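Local coordinates for hydrolase (Bacteroides thetaiotaomicron, PDB 2OBB), which binds a magnesium ion and is probably a hydrolase of the haloacid dehalogenase (HAD) type, its substrate being unknown, at residues G51-L54 / D55-I58; E59-A63 / R64-F68; I109-M112 / I113-K117. All blocks are in the same frame, centred on the assembly; numbering follows the deposited sequence.

In the fold
The three contacts are local ones, and they come in series along the chain. Interaction 1 (51-58) and interaction 2 (59-68) adjoin in sequence and share helix 51-62: the first takes its opening turns, the second its last turn and the loop into strand 70-71. Their centres lie about 11 Å apart. Interaction 3 closes helix 106-115, after strand 93-95. Its centre is about 29 Å from that of interaction 1, on the opposite side of the chain's centre, and about 23 Å from that of interaction 2. Strands 70-71 and 93-95 are the outermost within this chain. The contacts thus build and end two helices, while Asp9, Asp11 and Asp97, outside all three, hold the magnesium.

Interaction 1 (G51-L54 / D55-I58); sequences GELL and DEAI
Four backbone bonds join Gly51-Leu54 to Asp55-Ile58. Asp55 N donates to Gly51 O at 3.0 Å. Glu56 N reaches Glu52 O at 2.9 Å, and Ala57 N reaches Leu53 O at 3.2 Å. Leu53 O has a second donor, NH1 of Arg49. Ile58 N completes the set at Leu54 O, 2.8 Å away. These are the i to i+4 bonds of an alpha-helix, the opening turns of helix 51-62. That helix connects strands 42-45 and 70-71 in a beta-alpha-beta unit.

The side chains add one polar pair. Glu52 OE2 lies 2.7 Å from Asp55 OD2, and the carboxylate planes are turned 65° apart. If the pair is real, one acid group probably holds a proton, but Glu52 was modelled in two conformers and the contact is doubtful. Glu56 takes another course: its CG is anti to its own carbonyl carbon (chi1 -77°) and lies 3.3 Å from Glu52 O, and the extended chain carries OE1 to Leu53 CD2. On the inner side Leu54 CG meets Ile58 CD1 at 3.8 Å, and both side chains rest on Leu45 of strand 42-45. Ala57 turns its methyl to Phe10 and Arg49, about 6 Å from the side chain of the magnesium ligand Asp11.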
loop_
_atom_site.group_PDB
_atom_site.type_symbol
_atom_site.label_atom_id
_atom_site.label_comp_id
_atom_site.label_asym_id
_atom_site.label_seq_id
_atom_site.Cartn_x
_atom_site.Cartn_y
_atom_site.Cartn_z
ATOM N N GLY A 51 -7.896 6.772 -17.070
ATOM C CA GLY A 51 -8.724 6.921 -18.274
ATOM C C GLY A 51 -9.922 5.998 -18.249
ATOM O O GLY A 51 -10.495 5.741 -17.172
ATOM N N GLU A 52 -10.310 5.479 -19.414
ATOM C CA GLU A 52 -11.530 4.668 -19.515
ATOM C C GLU A 52 -11.502 3.344 -18.726
ATOM O O GLU A 52 -12.564 2.818 -18.378
ATOM C CB GLU A 52 -11.949 4.455 -20.978
ATOM C CG GLU A 52 -12.746 5.636 -21.600
ATOM C CD GLU A 52 -14.240 5.648 -21.219
ATOM O OE1 GLU A 52 -15.067 5.202 -22.040
ATOM O OE2 GLU A 52 -14.594 6.099 -20.108
ATOM N N LEU A 53 -10.312 2.820 -18.432
ATOM C CA LEU A 53 -10.205 1.647 -17.553
ATOM C C LEU A 53 -10.512 1.975 -16.090
ATOM O O LEU A 53 -11.082 1.152 -15.368
ATOM C CB LEU A 53 -8.837 0.983 -17.682
ATOM C CG LEU A 53 -8.617 0.217 -18.988
ATOM C CD1 LEU A 53 -7.189 -0.333 -19.048
ATOM C CD2 LEU A 53 -9.659 -0.895 -19.169
ATOM N N LEU A 54 -10.134 3.176 -15.661
ATOM C CA LEU A 54 -10.573 3.694 -14.379
ATOM C C LEU A 54 -12.085 3.885 -14.379
ATOM O O LEU A 54 -12.777 3.428 -13.466
ATOM C CB LEU A 54 -9.882 5.022 -14.043
ATOM C CG LEU A 54 -10.045 5.553 -12.597
ATOM C CD1 LEU A 54 -9.546 4.541 -11.518
ATOM C CD2 LEU A 54 -9.368 6.937 -12.434
ATOM N N ASP A 55 -12.587 4.573 -15.406
ATOM C CA ASP A 55 -14.012 4.830 -15.530
ATOM C C ASP A 55 -14.785 3.525 -15.425
ATOM O O ASP A 55 -15.762 3.440 -14.693
ATOM C CB ASP A 55 -14.326 5.540 -16.854
ATOM C CG ASP A 55 -13.798 6.985 -16.894
ATOM O OD1 ASP A 55 -13.629 7.590 -15.794
ATOM O OD2 ASP A 55 -13.554 7.514 -18.021
ATOM N N GLU A 56 -14.328 2.500 -16.135
ATOM C CA GLU A 56 -14.949 1.183 -16.044
ATOM C C GLU A 56 -14.963 0.636 -14.598
ATOM O O GLU A 56 -15.990 0.097 -14.150
ATOM C CB GLU A 56 -14.329 0.221 -17.063
ATOM C CG GLU A 56 -14.867 0.481 -18.490
ATOM C CD GLU A 56 -14.093 -0.232 -19.596
ATOM O OE1 GLU A 56 -13.300 -1.146 -19.274
ATOM O OE2 GLU A 56 -14.278 0.127 -20.798
ATOM N N ALA A 57 -13.870 0.827 -13.853
ATOM C CA ALA A 57 -13.854 0.405 -12.440
ATOM C C ALA A 57 -14.849 1.208 -11.623
ATOM O O ALA A 57 -15.560 0.652 -10.785
ATOM C CB ALA A 57 -12.442 0.490 -11.818
ATOM N N ILE A 58 -14.922 2.514 -11.877
ATOM C CA ILE A 58 -15.826 3.384 -11.116
ATOM C C ILE A 58 -17.301 3.069 -11.390
ATOM O O ILE A 58 -18.130 3.015 -10.450
ATOM C CB ILE A 58 -15.526 4.863 -11.404
ATOM C CG1 ILE A 58 -14.257 5.275 -10.671
ATOM C CG2 ILE A 58 -16.682 5.757 -10.974
ATOM C CD1 ILE A 58 -13.549 6.476 -11.320
#

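Interaction 2 (E59-A63 / R64-F68); sequences EWCRA and RGLEF
A Schellman motif ends helix 51-62 here, with Gly65 as its C-prime residue. Leu66 N donates to Cys61 O at 2.9 Å, and Gly65 N to Arg62 O at 2.8 Å. Arg64 N also reaches Cys61 O. It comes from the face of that carbonyl opposite to Leu66 N, so two N-H groups satisfy one oxygen.

Arg64 then folds back along the helix. Its guanidinium lies flat on the Trp60 indole, the planes 7° apart. CZ stands 3.6 Å from the centroid of the five-membered ring, a cation-pi contact over the face. CD sits over the six-membered ring in a CH-pi contact. Trp60 CG is anti to the backbone N (chi1 -178°), which swings the indole under the arginine. NH1 donates to Trp60 O at 2.9 Å, in the guanidinium plane; this, with the stack, helps to fix the rotation of the group. Replacing Trp60 by an alanine would probably leave the Arg64 guanidinium without its aromatic bed and open a gap beside Ile14, Val15 and Val30.

Cys61 SG meets Phe68 at the ring edge, 3.8 Å from CE2. Arg62 NE makes a weak bond to Glu67 OE2 at 3.4 Å. Less certainly, its NH2 bonds to Glu59 OE2 at 3.1 Å, in one of two conformers modelled for Glu59. The chemistry thus differs around the helix end: Arg62 is probably balanced by Glu67 and, in one conformer, Glu59, while Arg64 probably has its charge eased by the indole face and Trp60 O.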
loop_
_atom_site.group_PDB
_atom_site.type_symbol
_atom_site.label_atom_id
_atom_site.label_comp_id
_atom_site.label_asym_id
_atom_site.label_seq_id
_atom_site.Cartn_x
_atom_site.Cartn_y
_atom_site.Cartn_z
ATOM N N GLU A 59 -17.653 2.875 -12.658
ATOM C CA GLU A 59 -19.043 2.566 -12.981
ATOM C C GLU A 59 -19.458 1.200 -12.437
ATOM O O GLU A 59 -20.579 1.036 -11.956
ATOM C CB GLU A 59 -19.346 2.696 -14.481
ATOM C CG GLU A 59 -20.165 3.945 -14.826
ATOM C CD GLU A 59 -21.639 3.861 -14.402
ATOM O OE1 GLU A 59 -22.146 2.751 -14.121
ATOM O OE2 GLU A 59 -22.305 4.918 -14.365
ATOM N N TRP A 60 -18.552 0.231 -12.508
ATOM C CA TRP A 60 -18.823 -1.085 -11.956
ATOM C C TRP A 60 -19.136 -0.949 -10.451
ATOM O O TRP A 60 -20.060 -1.592 -9.932
ATOM C CB TRP A 60 -17.614 -2.004 -12.206
ATOM C CG TRP A 60 -17.802 -3.403 -11.732
ATOM C CD1 TRP A 60 -18.197 -4.486 -12.475
ATOM C CD2 TRP A 60 -17.644 -3.873 -10.379
ATOM N NE1 TRP A 60 -18.288 -5.609 -11.663
ATOM C CE2 TRP A 60 -17.947 -5.260 -10.376
ATOM C CE3 TRP A 60 -17.299 -3.254 -9.179
ATOM C CZ2 TRP A 60 -17.895 -6.043 -9.209
ATOM C CZ3 TRP A 60 -17.227 -4.042 -8.002
ATOM C CH2 TRP A 60 -17.540 -5.419 -8.037
ATOM N N CYS A 61 -18.391 -0.089 -9.759
ATOM C CA CYS A 61 -18.671 0.150 -8.342
ATOM C C CYS A 61 -19.962 0.916 -8.123
ATOM O O CYS A 61 -20.764 0.539 -7.261
ATOM C CB CYS A 61 -17.519 0.860 -7.650
ATOM S SG CYS A 61 -16.044 -0.161 -7.573
ATOM N N ARG A 62 -20.155 1.994 -8.887
ATOM C CA ARG A 62 -21.370 2.816 -8.802
ATOM C C ARG A 62 -22.633 1.963 -8.951
ATOM O O ARG A 62 -23.595 2.127 -8.202
ATOM C CB ARG A 62 -21.334 3.898 -9.880
ATOM C CG ARG A 62 -22.597 4.733 -9.963
ATOM C CD ARG A 62 -22.507 5.878 -10.985
ATOM N NE ARG A 62 -21.382 6.778 -10.695
ATOM C CZ ARG A 62 -20.303 6.935 -11.473
ATOM N NH1 ARG A 62 -19.352 7.785 -11.085
ATOM N NH2 ARG A 62 -20.174 6.271 -12.640
ATOM N N ALA A 63 -22.610 1.036 -9.909
ATOM C CA ALA A 63 -23.757 0.161 -10.181
ATOM C C ALA A 63 -24.129 -0.753 -9.007
ATOM O O ALA A 63 -25.232 -1.284 -8.953
ATOM C CB ALA A 63 -23.498 -0.654 -11.429
ATOM N N ARG A 64 -23.195 -0.937 -8.082
ATOM C CA ARG A 64 -23.410 -1.732 -6.886
ATOM C C ARG A 64 -23.598 -0.807 -5.687
ATOM O O ARG A 64 -23.561 -1.226 -4.523
ATOM C CB ARG A 64 -22.238 -2.697 -6.702
ATOM C CG ARG A 64 -22.377 -3.954 -7.574
ATOM C CD ARG A 64 -21.060 -4.559 -8.039
ATOM N NE ARG A 64 -21.294 -5.570 -9.074
ATOM C CZ ARG A 64 -21.340 -5.316 -10.387
ATOM N NH1 ARG A 64 -21.146 -4.080 -10.846
ATOM N NH2 ARG A 64 -21.583 -6.293 -11.252
ATOM N N GLY A 65 -23.822 0.466 -5.988
ATOM C CA GLY A 65 -24.051 1.473 -4.964
ATOM C C GLY A 65 -22.828 1.796 -4.146
ATOM O O GLY A 65 -22.953 2.209 -2.987
ATOM N N LEU A 66 -21.645 1.585 -4.732
ATOM C CA LEU A 66 -20.387 1.984 -4.090
ATOM C C LEU A 66 -19.778 3.173 -4.825
ATOM O O LEU A 66 -19.397 3.077 -6.010
ATOM C CB LEU A 66 -19.388 0.812 -3.978
ATOM C CG LEU A 66 -17.942 1.108 -3.564
ATOM C CD1 LEU A 66 -17.835 1.802 -2.175
ATOM C CD2 LEU A 66 -17.073 -0.173 -3.628
ATOM N N GLU A 67 -19.700 4.287 -4.100
ATOM C CA GLU A 67 -19.216 5.559 -4.626
ATOM C C GLU A 67 -18.100 6.065 -3.748
ATOM O O GLU A 67 -18.197 5.997 -2.511
ATOM C CB GLU A 67 -20.362 6.572 -4.681
ATOM C CG GLU A 67 -20.533 7.186 -6.049
ATOM C CD GLU A 67 -21.973 7.612 -6.359
ATOM O OE1 GLU A 67 -22.632 8.290 -5.517
ATOM O OE2 GLU A 67 -22.447 7.275 -7.475
ATOM N N PHE A 68 -17.035 6.556 -4.388
ATOM C CA PHE A 68 -15.802 6.910 -3.699
ATOM C C PHE A 68 -15.719 8.380 -3.303
ATOM O O PHE A 68 -16.219 9.247 -4.024
ATOM C CB PHE A 68 -14.586 6.481 -4.536
ATOM C CG PHE A 68 -14.455 5.000 -4.636
ATOM C CD1 PHE A 68 -13.950 4.268 -3.563
ATOM C CD2 PHE A 68 -14.900 4.325 -5.767
ATOM C CE1 PHE A 68 -13.874 2.892 -3.640
ATOM C CE2 PHE A 68 -14.831 2.948 -5.847
ATOM C CZ PHE A 68 -14.317 2.240 -4.788
#

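Interaction 3 (I109-M112 / I113-K117); sequences IYEM and IKEKK
Ile109 and Ile113 lie side by side, one turn apart, with Ile109 CG2 3.9 Å from Ile113 CD1. This is the closely packed side of the contact. Ile109 also presses on Ile95 and Ile113 on Leu93, both of strand 93-95, and Ile113 reaches Leu36 of helix 29-38. Selenomethionine Met112 is buried too. It meets Pro104 and Ile122, and with Ile113 it packs against Val100 of the second subunit.

Regular backbone bonds hold the turns together. Ile113 N donates to Ile109 O at 3.1 Å, Lys114 N to Tyr110 O at 2.9 Å, and Glu115 N to Glu111 O at 2.8 Å.

The Tyr110 ring packs on Thr32, Leu35 and Leu36 of helix 29-38. Its CG is anti to the backbone N (chi1 -179°), and Lys114 CB lies over one ring face. The loose, solvent side begins with Lys114, which runs alongside the tyrosine, pointing the same way. The bend at chi2 (84°) brings Lys114 CD to 3.5 Å from Tyr110 OH. The bond from Lys114 NZ to Tyr110 OH is weak, at 3.3 Å. The stronger polar partner of the phenol is Glu39, which also makes a weak, long ion pair with Lys114. Glu115 is exposed, and its CG rests against the CG of Glu111. Farther round, Glu111 and Lys117 form a salt bridge, NZ to OE2 at 2.9 Å, on the anti lone pair of the carboxylate oxygen. Both side chains touch Ile122 of helix 119-123.

The exposed Lys116 leaves helical geometry with positive phi. Lys117 N then donates to Met112 O at 2.8 Å, in the carbonyl plane and on a lone pair. A 6-to-1 bond of this kind, spanning a residue with positive phi, is typical of the C-terminal end of an alpha-helix, here helix 106-115 beside strand 93-95, an outermost strand of the parallel sheet within this chain.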
loop_
_atom_site.group_PDB
_atom_site.type_symbol
_atom_site.label_atom_id
_atom_site.label_comp_id
_atom_site.label_asym_id
_atom_site.label_seq_id
_atom_site.Cartn_x
_atom_site.Cartn_y
_atom_site.Cartn_z
ATOM N N ILE A 109 -10.611 -7.924 7.351
ATOM C CA ILE A 109 -10.302 -6.533 7.093
ATOM C C ILE A 109 -11.186 -5.671 7.989
ATOM O O ILE A 109 -10.691 -4.797 8.710
ATOM C CB ILE A 109 -10.479 -6.144 5.572
ATOM C CG1 ILE A 109 -9.342 -6.733 4.710
ATOM C CG2 ILE A 109 -10.534 -4.620 5.396
ATOM C CD1 ILE A 109 -9.561 -6.557 3.145
ATOM N N TYR A 110 -12.489 -5.950 7.974
ATOM C CA TYR A 110 -13.450 -5.216 8.777
ATOM C C TYR A 110 -13.178 -5.286 10.290
ATOM O O TYR A 110 -13.099 -4.254 10.973
ATOM C CB TYR A 110 -14.859 -5.686 8.452
ATOM C CG TYR A 110 -15.904 -4.951 9.242
ATOM C CD1 TYR A 110 -16.236 -3.625 8.940
ATOM C CD2 TYR A 110 -16.547 -5.573 10.309
ATOM C CE1 TYR A 110 -17.195 -2.929 9.697
ATOM C CE2 TYR A 110 -17.508 -4.904 11.062
ATOM C CZ TYR A 110 -17.830 -3.584 10.756
ATOM O OH TYR A 110 -18.799 -2.950 11.511
ATOM N N GLU A 111 -13.033 -6.494 10.823
ATOM C CA GLU A 111 -12.655 -6.636 12.237
ATOM C C GLU A 111 -11.392 -5.835 12.584
ATOM O O GLU A 111 -11.326 -5.199 13.630
ATOM C CB GLU A 111 -12.491 -8.103 12.622
ATOM C CG GLU A 111 -11.930 -8.330 14.000
ATOM C CD GLU A 111 -11.879 -9.813 14.389
ATOM O OE1 GLU A 111 -12.100 -10.682 13.498
ATOM O OE2 GLU A 111 -11.616 -10.118 15.586
HETATM N N MSE A 112 -10.388 -5.856 11.718
HETATM C CA MSE A 112 -9.124 -5.165 12.016
HETATM C C MSE A 112 -9.307 -3.639 12.134
HETATM O O MSE A 112 -8.824 -3.014 13.090
HETATM C CB MSE A 112 -8.067 -5.496 10.961
HETATM C CG MSE A 112 -7.677 -6.952 10.902
HETATM SE SE MSE A 112 -6.224 -7.286 9.602
HETATM C CE MSE A 112 -6.922 -6.561 7.985
ATOM N N ILE A 113 -10.002 -3.055 11.161
ATOM C CA ILE A 113 -10.326 -1.629 11.170
ATOM C C ILE A 113 -11.209 -1.257 12.379
ATOM O O ILE A 113 -10.919 -0.292 13.111
ATOM C CB ILE A 113 -11.046 -1.230 9.864
ATOM C CG1 ILE A 113 -10.154 -1.536 8.678
ATOM C CG2 ILE A 113 -11.452 0.216 9.886
ATOM C CD1 ILE A 113 -10.767 -1.243 7.367
ATOM N N LYS A 114 -12.273 -2.043 12.574
ATOM C CA LYS A 114 -13.276 -1.781 13.591
ATOM C C LYS A 114 -12.726 -1.932 15.001
ATOM O O LYS A 114 -12.981 -1.098 15.861
ATOM C CB LYS A 114 -14.474 -2.720 13.392
ATOM C CG LYS A 114 -15.665 -2.400 14.270
ATOM C CD LYS A 114 -16.531 -1.306 13.658
ATOM C CE LYS A 114 -17.603 -0.853 14.656
ATOM N NZ LYS A 114 -18.756 -1.791 14.645
ATOM N N GLU A 115 -11.981 -3.004 15.235
ATOM C CA GLU A 115 -11.504 -3.330 16.566
ATOM C C GLU A 115 -10.081 -2.813 16.796
ATOM O O GLU A 115 -9.509 -3.024 17.872
ATOM C CB GLU A 115 -11.572 -4.840 16.798
ATOM C CG GLU A 115 -12.911 -5.477 16.465
ATOM C CD GLU A 115 -14.066 -4.907 17.288
ATOM O OE1 GLU A 115 -13.896 -4.759 18.527
ATOM O OE2 GLU A 115 -15.142 -4.609 16.703
ATOM N N LYS A 116 -9.524 -2.119 15.800
ATOM C CA LYS A 116 -8.125 -1.649 15.828
ATOM C C LYS A 116 -7.196 -2.822 16.158
ATOM O O LYS A 116 -6.695 -2.964 17.271
ATOM C CB LYS A 116 -7.945 -0.467 16.786
ATOM C CG LYS A 116 -8.183 0.888 16.133
ATOM C CD LYS A 116 -8.909 1.845 17.091
ATOM C CE LYS A 116 -9.350 3.139 16.380
ATOM N NZ LYS A 116 -10.362 3.907 17.194
ATOM N N LYS A 117 -7.021 -3.690 15.172
ATOM C CA LYS A 117 -6.311 -4.939 15.361
ATOM C C LYS A 117 -5.358 -5.196 14.210
ATOM O O LYS A 117 -5.651 -4.883 13.051
ATOM C CB LYS A 117 -7.300 -6.104 15.458
ATOM C CG LYS A 117 -7.894 -6.351 16.829
ATOM C CD LYS A 117 -8.949 -7.445 16.736
ATOM C CE LYS A 117 -9.354 -8.014 18.105
ATOM N NZ LYS A 117 -10.426 -9.078 17.959
#